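Local structure of type III effector (Vibrio parahaemolyticus, 2QM2) at residues A[9-14]-A[38-43]; A[46-51]-A[113-118]; A[64-69]-A[78-83]. The protein is of undetermined molecular function but belongs to the HopJ family and is therefore presumed to be related to effectors delivered by type III secretion. One frame throughout, in Å; residues are numbered along the deposited sequence. Where two conformers were deposited one is given.

Contact 1. Residues A[9-14]-A[38-43]; sequences GMKMEL and EDNYDF
Met12 is held through its backbone by the side chains of Asp39 and Asn40, where helix 30-40 passes toward strand 41-43, so that the N-terminal loop 9-14 of this HopJ-family fold lies along that region just before helix 14-23 begins. The amide of Met12 gives a nearly straight hydrogen bond (162°) to Asp39 OD2, 2.8 Å from N, arriving from above the carboxylate plane. One residue over, Asn40 ND2 donates to Met12 O at 2.9 Å, with the acceptor close to the amide plane of Asn40; the same nitrogen also bonds to Val36 O within the helix. The other end of the amide, Asn40 OD1, accepts from Lys11 NZ at 2.9 Å. Lys11 gets there with CG anti to its backbone N (chi1 -173°) and a bent outer chain whose CE passes Asp39 O at 3.2 Å. Water extends the pattern: one molecule donates to both Met10 O and Asp39 OD2, and a second accepts from Leu14 N. Beyond these bonds Leu14 packs against the end of Tyr41, the side chains crossing at about a right angle. Leu14 CD2 lies 4.0 Å from Tyr41 CZ and 3.3 Å from Tyr41 OH, a hydroxyl hydrogen-bonded to Asn73 ND2.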
loop_
_atom_site.group_PDB
_atom_site.type_symbol
_atom_site.label_atom_id
_atom_site.label_comp_id
_atom_site.label_asym_id
_atom_site.label_seq_id
_atom_site.Cartn_x
_atom_site.Cartn_y
_atom_site.Cartn_z
ATOM N N GLY A 9 -4.631 -13.041 -26.989
ATOM C CA GLY A 9 -5.865 -12.955 -26.203
ATOM C C GLY A 9 -5.824 -13.644 -24.848
ATOM O O GLY A 9 -6.859 -13.959 -24.278
HETATM N N MSE A 10 -4.626 -13.873 -24.321
HETATM C CA MSE A 10 -4.511 -14.467 -22.998
HETATM C C MSE A 10 -3.987 -13.514 -21.926
HETATM O O MSE A 10 -2.792 -13.241 -21.833
HETATM C CB MSE A 10 -3.767 -15.807 -23.022
HETATM C CG MSE A 10 -2.649 -15.940 -24.020
HETATM SE SE MSE A 10 -2.525 -17.796 -24.604
HETATM C CE MSE A 10 -2.354 -18.687 -22.865
ATOM N N LYS A 11 -4.907 -13.023 -21.112
ATOM C CA LYS A 11 -4.566 -12.198 -19.988
ATOM C C LYS A 11 -4.696 -13.020 -18.707
ATOM O O LYS A 11 -5.669 -13.747 -18.515
ATOM C CB LYS A 11 -5.480 -10.990 -19.966
ATOM C CG LYS A 11 -5.193 -9.907 -18.947
ATOM C CD LYS A 11 -6.011 -8.656 -19.330
ATOM C CE LYS A 11 -6.432 -7.855 -18.139
ATOM N NZ LYS A 11 -6.789 -8.764 -17.017
HETATM N N MSE A 12 -3.669 -12.911 -17.866
HETATM C CA MSE A 12 -3.681 -13.421 -16.504
HETATM C C MSE A 12 -4.789 -12.723 -15.705
HETATM O O MSE A 12 -4.900 -11.490 -15.699
HETATM C CB MSE A 12 -2.337 -13.148 -15.823
HETATM C CG MSE A 12 -1.150 -13.780 -16.464
HETATM SE SE MSE A 12 -0.618 -15.430 -15.575
HETATM C CE MSE A 12 0.572 -14.740 -14.269
ATOM N N GLU A 13 -5.591 -13.529 -15.028
ATOM C CA GLU A 13 -6.713 -13.060 -14.238
ATOM C C GLU A 13 -6.231 -12.801 -12.823
ATOM O O GLU A 13 -5.653 -13.698 -12.214
ATOM C CB GLU A 13 -7.774 -14.161 -14.242
ATOM C CG GLU A 13 -9.166 -13.703 -13.988
ATOM C CD GLU A 13 -9.516 -13.770 -12.525
ATOM O OE1 GLU A 13 -9.713 -12.684 -11.944
ATOM O OE2 GLU A 13 -9.583 -14.888 -11.948
ATOM N N LEU A 14 -6.469 -11.599 -12.280
ATOM C CA LEU A 14 -5.814 -11.223 -11.022
ATOM C C LEU A 14 -6.295 -12.133 -9.864
ATOM O O LEU A 14 -5.488 -12.662 -9.086
ATOM C CB LEU A 14 -6.018 -9.724 -10.723
ATOM C CG LEU A 14 -5.570 -9.009 -9.423
ATOM C CD1 LEU A 14 -4.118 -9.238 -9.059
ATOM C CD2 LEU A 14 -5.871 -7.527 -9.486
ATOM N N GLU A 38 1.953 -7.276 -14.983
ATOM C CA GLU A 38 2.076 -6.571 -16.263
ATOM C C GLU A 38 0.731 -6.575 -17.042
ATOM O O GLU A 38 0.359 -5.563 -17.638
ATOM C CB GLU A 38 3.235 -7.164 -17.089
ATOM C CG GLU A 38 3.965 -6.109 -17.928
ATOM C CD GLU A 38 3.298 -5.874 -19.259
ATOM O OE1 GLU A 38 3.304 -4.707 -19.743
ATOM O OE2 GLU A 38 2.766 -6.863 -19.826
ATOM N N ASP A 39 -0.005 -7.691 -16.977
ATOM C CA ASP A 39 -1.368 -7.812 -17.562
ATOM C C ASP A 39 -2.458 -7.004 -16.827
ATOM O O ASP A 39 -3.527 -6.770 -17.374
ATOM C CB ASP A 39 -1.856 -9.259 -17.487
ATOM C CG ASP A 39 -1.204 -10.178 -18.480
ATOM O OD1 ASP A 39 -0.632 -9.714 -19.509
ATOM O OD2 ASP A 39 -1.305 -11.403 -18.233
ATOM N N ASN A 40 -2.214 -6.618 -15.582
ATOM C CA ASN A 40 -3.307 -6.080 -14.768
ATOM C C ASN A 40 -3.078 -4.668 -14.240
ATOM O O ASN A 40 -3.969 -4.074 -13.616
ATOM C CB ASN A 40 -3.653 -7.042 -13.618
ATOM C CG ASN A 40 -4.322 -8.321 -14.113
ATOM O OD1 ASN A 40 -5.519 -8.346 -14.432
ATOM N ND2 ASN A 40 -3.554 -9.385 -14.174
ATOM N N TYR A 41 -1.894 -4.127 -14.507
ATOM C CA TYR A 41 -1.540 -2.812 -13.990
ATOM C C TYR A 41 -0.694 -2.008 -14.958
ATOM O O TYR A 41 0.068 -2.570 -15.768
ATOM C CB TYR A 41 -0.721 -2.990 -12.748
ATOM C CG TYR A 41 -1.409 -3.704 -11.633
ATOM C CD1 TYR A 41 -1.176 -5.042 -11.404
ATOM C CD2 TYR A 41 -2.317 -3.034 -10.795
ATOM C CE1 TYR A 41 -1.807 -5.707 -10.379
ATOM C CE2 TYR A 41 -2.959 -3.690 -9.778
ATOM C CZ TYR A 41 -2.691 -5.024 -9.562
ATOM O OH TYR A 41 -3.313 -5.695 -8.535
ATOM N N ASP A 42 -0.779 -0.689 -14.850
ATOM C CA ASP A 42 0.202 0.187 -15.491
ATOM C C ASP A 42 1.332 0.508 -14.526
ATOM O O ASP A 42 1.092 0.970 -13.424
ATOM C CB ASP A 42 -0.443 1.485 -16.014
ATOM C CG ASP A 42 -1.412 1.225 -17.132
ATOM O OD1 ASP A 42 -1.023 0.495 -18.060
ATOM O OD2 ASP A 42 -2.552 1.738 -17.073
ATOM N N PHE A 43 2.559 0.256 -14.958
ATOM C CA PHE A 43 3.739 0.425 -14.104
ATOM C C PHE A 43 4.355 1.770 -14.324
ATOM O O PHE A 43 4.550 2.219 -15.473
ATOM C CB PHE A 43 4.793 -0.639 -14.396
ATOM C CG PHE A 43 6.130 -0.397 -13.716
ATOM C CD1 PHE A 43 7.282 -0.176 -14.483
ATOM C CD2 PHE A 43 6.237 -0.418 -12.313
ATOM C CE1 PHE A 43 8.533 0.015 -13.848
ATOM C CE2 PHE A 43 7.472 -0.229 -11.674
ATOM C CZ PHE A 43 8.612 -0.021 -12.420
HETATM O O HOH W 1 -0.565 -13.097 -20.137
HETATM O O HOH W 2 -7.703 -9.566 -14.043
#

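Contact 2. Residues A[46-51]-A[113-118]; sequences AAFTNG and EGIQFE. With K (potassium ion), chain C.
Phe48 and Phe117 form the tight part of an antiparallel strand pairing between residues 48-50 and 115-117, whose axes run 4.6 Å apart. They are a non-hydrogen-bonded pair with side chains pointing the same way, and their ring planes differ by only 12°, yet the near-parallel rings are displaced so far that little of one lies over the other, centroids 5.0 Å apart. Phe48 CB lies over one face of the Phe117 ring, toward its rim, a CH-pi contact 3.8 Å from the centroid. On this same face of the sheet Ile115 CD1 reaches Asn50 CB at 3.5 Å and meets the edge of the Phe48 ring. Between the Phe48-Phe117 and Asn50-Ile115 pairs, the hydrogen-bonded pair Thr49 and Gln116 exchanges two backbone bonds, with Glu118 N to Ala47 O and Gly51 N to Gly114 O continuing the ladder beyond both ends.

The other face, bearing Thr49 and Gln116, is looser: their side chains come no closer than 4.5 Å (OG1 to CB), and in one of two conformers of Thr49 a water links its OG1 with Gly114 O. A potassium ion is coordinated by Glu113 O, Ile115 O and two waters, with Trp112 O of the same chain and Asn73 O of the second subunit, whose Asn73 OD1 also accepts from Gln116 NE2. Strand 48-50 is central in its three-stranded sheet, between 53-55 and 115-117, and the Phe48 face packs on helices 61-72 and 102-110.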
loop_
_atom_site.group_PDB
_atom_site.type_symbol
_atom_site.label_atom_id
_atom_site.label_comp_id
_atom_site.label_asym_id
_atom_site.label_seq_id
_atom_site.Cartn_x
_atom_site.Cartn_y
_atom_site.Cartn_z
ATOM N N ALA A 46 9.103 4.007 -9.632
ATOM C CA ALA A 46 9.040 4.789 -8.398
ATOM C C ALA A 46 10.237 4.491 -7.491
ATOM O O ALA A 46 10.664 3.360 -7.407
ATOM C CB ALA A 46 7.713 4.505 -7.663
ATOM N N ALA A 47 10.804 5.508 -6.846
ATOM C CA ALA A 47 11.786 5.284 -5.816
ATOM C C ALA A 47 11.087 4.789 -4.554
ATOM O O ALA A 47 9.978 5.195 -4.239
ATOM C CB ALA A 47 12.612 6.576 -5.522
ATOM N N PHE A 48 11.725 3.906 -3.822
ATOM C CA PHE A 48 11.134 3.457 -2.563
ATOM C C PHE A 48 12.214 3.002 -1.643
ATOM O O PHE A 48 13.273 2.576 -2.088
ATOM C CB PHE A 48 10.117 2.356 -2.784
ATOM C CG PHE A 48 10.689 1.073 -3.310
ATOM C CD1 PHE A 48 11.083 0.955 -4.649
ATOM C CD2 PHE A 48 10.751 -0.057 -2.488
ATOM C CE1 PHE A 48 11.566 -0.281 -5.145
ATOM C CE2 PHE A 48 11.260 -1.280 -2.980
ATOM C CZ PHE A 48 11.669 -1.383 -4.289
ATOM N N THR A 49 11.987 3.136 -0.346
ATOM C CA THR A 49 12.940 2.589 0.601
ATOM C C THR A 49 12.330 1.324 1.177
ATOM O O THR A 49 11.118 1.145 1.157
ATOM C CB THR A 49 13.475 3.620 1.687
ATOM O OG1 THR A 49 12.845 3.420 2.955
ATOM C CG2 THR A 49 13.275 5.029 1.257
ATOM N N ASN A 50 13.174 0.426 1.650
ATOM C CA ASN A 50 12.699 -0.865 2.160
ATOM C C ASN A 50 13.674 -1.252 3.247
ATOM O O ASN A 50 14.752 -1.760 2.963
ATOM C CB ASN A 50 12.632 -1.896 1.015
ATOM C CG ASN A 50 12.459 -3.320 1.499
ATOM O OD1 ASN A 50 11.980 -3.577 2.623
ATOM N ND2 ASN A 50 12.828 -4.281 0.626
ATOM N N GLY A 51 13.259 -0.979 4.481
ATOM C CA GLY A 51 14.147 -0.886 5.634
ATOM C C GLY A 51 15.472 -0.219 5.335
ATOM O O GLY A 51 15.540 0.990 5.200
ATOM N N GLU A 113 6.130 -2.172 7.593
ATOM C CA GLU A 113 6.700 -1.014 8.369
ATOM C C GLU A 113 7.903 -0.333 7.701
ATOM O O GLU A 113 8.019 0.909 7.706
ATOM C CB GLU A 113 7.062 -1.456 9.777
ATOM C CG GLU A 113 6.663 -0.494 10.829
ATOM C CD GLU A 113 7.783 0.437 11.213
ATOM O OE1 GLU A 113 8.498 0.135 12.214
ATOM O OE2 GLU A 113 7.936 1.470 10.507
ATOM N N GLY A 114 8.783 -1.130 7.097
ATOM C CA GLY A 114 9.998 -0.603 6.457
ATOM C C GLY A 114 9.796 -0.055 5.046
ATOM O O GLY A 114 10.716 0.499 4.452
ATOM N N ILE A 115 8.609 -0.224 4.476
ATOM C CA ILE A 115 8.441 0.121 3.081
ATOM C C ILE A 115 7.945 1.543 2.967
ATOM O O ILE A 115 6.967 1.905 3.622
ATOM C CB ILE A 115 7.434 -0.855 2.341
ATOM C CG1 ILE A 115 8.108 -2.204 2.035
ATOM C CG2 ILE A 115 6.867 -0.184 1.072
ATOM C CD1 ILE A 115 9.138 -2.167 0.828
ATOM N N GLN A 116 8.556 2.348 2.117
ATOM C CA GLN A 116 7.957 3.679 1.832
ATOM C C GLN A 116 8.201 4.073 0.435
ATOM O O GLN A 116 9.319 4.155 0.038
ATOM C CB GLN A 116 8.568 4.778 2.719
ATOM C CG GLN A 116 7.929 6.162 2.640
ATOM C CD GLN A 116 8.577 7.165 3.651
ATOM O OE1 GLN A 116 9.770 7.368 3.661
ATOM N NE2 GLN A 116 7.765 7.755 4.496
ATOM N N PHE A 117 7.145 4.388 -0.281
ATOM C CA PHE A 117 7.211 4.729 -1.706
ATOM C C PHE A 117 7.204 6.228 -1.857
ATOM O O PHE A 117 6.441 6.949 -1.162
ATOM C CB PHE A 117 5.987 4.120 -2.460
ATOM C CG PHE A 117 6.208 2.692 -2.902
ATOM C CD1 PHE A 117 5.989 1.652 -2.033
ATOM C CD2 PHE A 117 6.723 2.414 -4.154
ATOM C CE1 PHE A 117 6.255 0.339 -2.421
ATOM C CE2 PHE A 117 7.007 1.137 -4.549
ATOM C CZ PHE A 117 6.734 0.077 -3.676
ATOM N N GLU A 118 7.977 6.706 -2.812
ATOM C CA GLU A 118 7.936 8.141 -3.176
ATOM C C GLU A 118 6.688 8.482 -3.953
ATOM O O GLU A 118 6.139 9.576 -3.846
ATOM C CB GLU A 118 9.119 8.512 -4.059
ATOM C CG GLU A 118 10.466 8.427 -3.438
ATOM C CD GLU A 118 10.639 9.288 -2.231
ATOM O OE1 GLU A 118 10.469 8.754 -1.091
ATOM O OE2 GLU A 118 10.970 10.485 -2.415
HETATM K K K C . 5.982 1.987 6.128
HETATM O O HOH W 3 11.447 2.918 5.167
HETATM O O HOH W 4 3.915 1.306 7.553
HETATM O O HOH W 5 6.597 5.004 6.463
#

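Contact 3. Residues A[64-69]-A[78-83]; sequences CKIFAF and EATLAC
Ile66 reaches from helix 61-72 to Thr80 and Cys83, and its CG2 methyl is the main point of touch. That methyl, placed anti to the backbone N, lies 3.2 Å from Thr80 O and 3.6 Å from Cys83 CB. Cys83 N makes weak backbone bonds to Ala79 O and Thr80 O. The outer atom of the longer branch, Ile66 CD1, passes along the Cys83 carbonyl, 3.8 Å from its O; that oxygen is taken up by Thr33 OG1. Cys83 in turn points its CB toward Ile66, while its sulfur, anti to the carbonyl carbon (chi1 -69°), turns to Phe69. The sulfur-aromatic contact there is loose and oblique: SG is 5.5 Å from the ring centroid and 74° off the ring normal, with CE2 of Phe69 at 4.3 Å from it. Thr80 supplies the third buried surface. Its methyl CG2 stands 3.8 Å from Ile66 CG2 and 3.9 Å from Phe67 CD2, and the Thr80 and Phe67 side chains cross at about a right angle, whereas Thr80 OG1 bonds back to Asp76 O. No hydrogen bond joins the two segments. With all five touching residues buried and the contact centre about 2 Å from the chain centre, this is largely apolar packing of helix 61-72 against the region of helix 77-82 and Cys83, forming part of the central core of a mainly helical fold.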
loop_
_atom_site.group_PDB
_atom_site.type_symbol
_atom_site.label_atom_id
_atom_site.label_comp_id
_atom_site.label_asym_id
_atom_site.label_seq_id
_atom_site.Cartn_x
_atom_site.Cartn_y
_atom_site.Cartn_z
ATOM N N CYS A 64 10.084 -3.584 -6.904
ATOM C CA CYS A 64 9.200 -2.447 -6.908
ATOM C C CYS A 64 7.798 -2.952 -7.211
ATOM O O CYS A 64 6.820 -2.748 -6.419
ATOM C CB CYS A 64 9.634 -1.393 -7.932
ATOM S SG CYS A 64 8.652 0.066 -7.779
ATOM N N LYS A 65 7.688 -3.667 -8.316
ATOM C CA LYS A 65 6.365 -4.178 -8.692
ATOM C C LYS A 65 5.777 -5.095 -7.585
ATOM O O LYS A 65 4.643 -4.876 -7.199
ATOM C CB LYS A 65 6.478 -4.892 -9.991
ATOM C CG LYS A 65 6.738 -3.980 -11.184
ATOM C CD LYS A 65 7.289 -4.827 -12.323
ATOM C CE LYS A 65 7.986 -3.953 -13.354
ATOM N NZ LYS A 65 7.272 -3.824 -14.619
ATOM N N ILE A 66 6.531 -6.069 -7.042
ATOM C CA ILE A 66 5.918 -6.950 -6.001
ATOM C C ILE A 66 5.418 -6.221 -4.776
ATOM O O ILE A 66 4.291 -6.402 -4.398
ATOM C CB ILE A 66 6.785 -8.140 -5.617
ATOM C CG1 ILE A 66 6.808 -9.111 -6.813
ATOM C CG2 ILE A 66 6.182 -8.897 -4.313
ATOM C CD1 ILE A 66 8.087 -9.902 -6.957
ATOM N N PHE A 67 6.254 -5.369 -4.159
ATOM C CA PHE A 67 5.768 -4.616 -3.045
ATOM C C PHE A 67 4.548 -3.775 -3.358
ATOM O O PHE A 67 3.624 -3.783 -2.568
ATOM C CB PHE A 67 6.879 -3.764 -2.419
ATOM C CG PHE A 67 8.042 -4.569 -1.964
ATOM C CD1 PHE A 67 9.316 -4.295 -2.425
ATOM C CD2 PHE A 67 7.853 -5.639 -1.075
ATOM C CE1 PHE A 67 10.417 -5.084 -1.999
ATOM C CE2 PHE A 67 8.927 -6.416 -0.643
ATOM C CZ PHE A 67 10.225 -6.115 -1.098
ATOM N N ALA A 68 4.536 -3.025 -4.464
ATOM C CA ALA A 68 3.362 -2.226 -4.782
ATOM C C ALA A 68 2.152 -3.149 -5.010
ATOM O O ALA A 68 1.033 -2.847 -4.597
ATOM C CB ALA A 68 3.610 -1.344 -6.044
ATOM N N PHE A 69 2.380 -4.280 -5.665
ATOM C CA PHE A 69 1.309 -5.229 -5.899
ATOM C C PHE A 69 0.759 -5.856 -4.560
ATOM O O PHE A 69 -0.452 -6.139 -4.428
ATOM C CB PHE A 69 1.851 -6.302 -6.859
ATOM C CG PHE A 69 0.912 -7.447 -7.116
ATOM C CD1 PHE A 69 -0.056 -7.364 -8.100
ATOM C CD2 PHE A 69 1.027 -8.635 -6.391
ATOM C CE1 PHE A 69 -0.957 -8.451 -8.344
ATOM C CE2 PHE A 69 0.166 -9.738 -6.635
ATOM C CZ PHE A 69 -0.848 -9.637 -7.600
ATOM N N GLU A 78 4.330 -12.304 4.407
ATOM C CA GLU A 78 4.699 -13.622 3.924
ATOM C C GLU A 78 4.158 -13.866 2.519
ATOM O O GLU A 78 4.856 -14.422 1.689
ATOM C CB GLU A 78 4.240 -14.724 4.907
ATOM C CG GLU A 78 4.475 -16.118 4.379
ATOM C CD GLU A 78 4.576 -17.221 5.443
ATOM O OE1 GLU A 78 4.429 -18.408 5.042
ATOM O OE2 GLU A 78 4.810 -16.924 6.647
ATOM N N ALA A 79 2.929 -13.428 2.258
ATOM C CA ALA A 79 2.300 -13.616 0.946
ATOM C C ALA A 79 3.019 -12.753 -0.131
ATOM O O ALA A 79 3.187 -13.146 -1.263
ATOM C CB ALA A 79 0.768 -13.284 1.020
ATOM N N THR A 80 3.450 -11.565 0.273
ATOM C CA THR A 80 4.140 -10.662 -0.633
ATOM C C THR A 80 5.499 -11.324 -0.940
ATOM O O THR A 80 6.044 -11.170 -2.035
ATOM C CB THR A 80 4.265 -9.270 0.032
ATOM O OG1 THR A 80 2.961 -8.701 0.163
ATOM C CG2 THR A 80 5.151 -8.367 -0.715
ATOM N N LEU A 81 6.005 -12.104 0.022
ATOM C CA LEU A 81 7.320 -12.742 -0.151
ATOM C C LEU A 81 7.231 -13.920 -1.111
ATOM O O LEU A 81 8.057 -14.077 -2.043
ATOM C CB LEU A 81 7.960 -13.143 1.186
ATOM C CG LEU A 81 8.587 -12.038 2.053
ATOM C CD1 LEU A 81 8.901 -12.641 3.438
ATOM C CD2 LEU A 81 9.797 -11.388 1.452
ATOM N N ALA A 82 6.192 -14.714 -0.921
ATOM C CA ALA A 82 5.854 -15.786 -1.881
ATOM C C ALA A 82 5.894 -15.332 -3.367
ATOM O O ALA A 82 6.268 -16.106 -4.260
ATOM C CB ALA A 82 4.536 -16.357 -1.533
ATOM N N CYS A 83 5.520 -14.081 -3.627
ATOM C CA CYS A 83 5.551 -13.542 -4.992
ATOM C C CYS A 83 6.894 -13.501 -5.686
ATOM O O CYS A 83 6.939 -13.551 -6.910
ATOM C CB CYS A 83 4.906 -12.167 -5.034
ATOM S SG CYS A 83 3.109 -12.231 -4.741
#

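In the fold
Contact 3 lies near the middle of the chain, with contact 1 about 16 Å away and contact 2 about 13 Å away, centre to centre; contacts 1 and 2 are 24 Å apart. Helix 61-72 is what connects them. Its Phe69 packs on Leu14 and Tyr41 of contact 1, and its Cys64 and Phe67 pack on Phe48, Asn50 and Phe117 of contact 2. Along the chain contact 1 closes with strand 41-43, strand 48-50 of contact 2 comes next, and the two segments of contact 3 both fall between 46-51 and 113-118. One central helix thus ties the N-terminal region to the three-stranded sheet, whose strand 115-117 borders the second subunit.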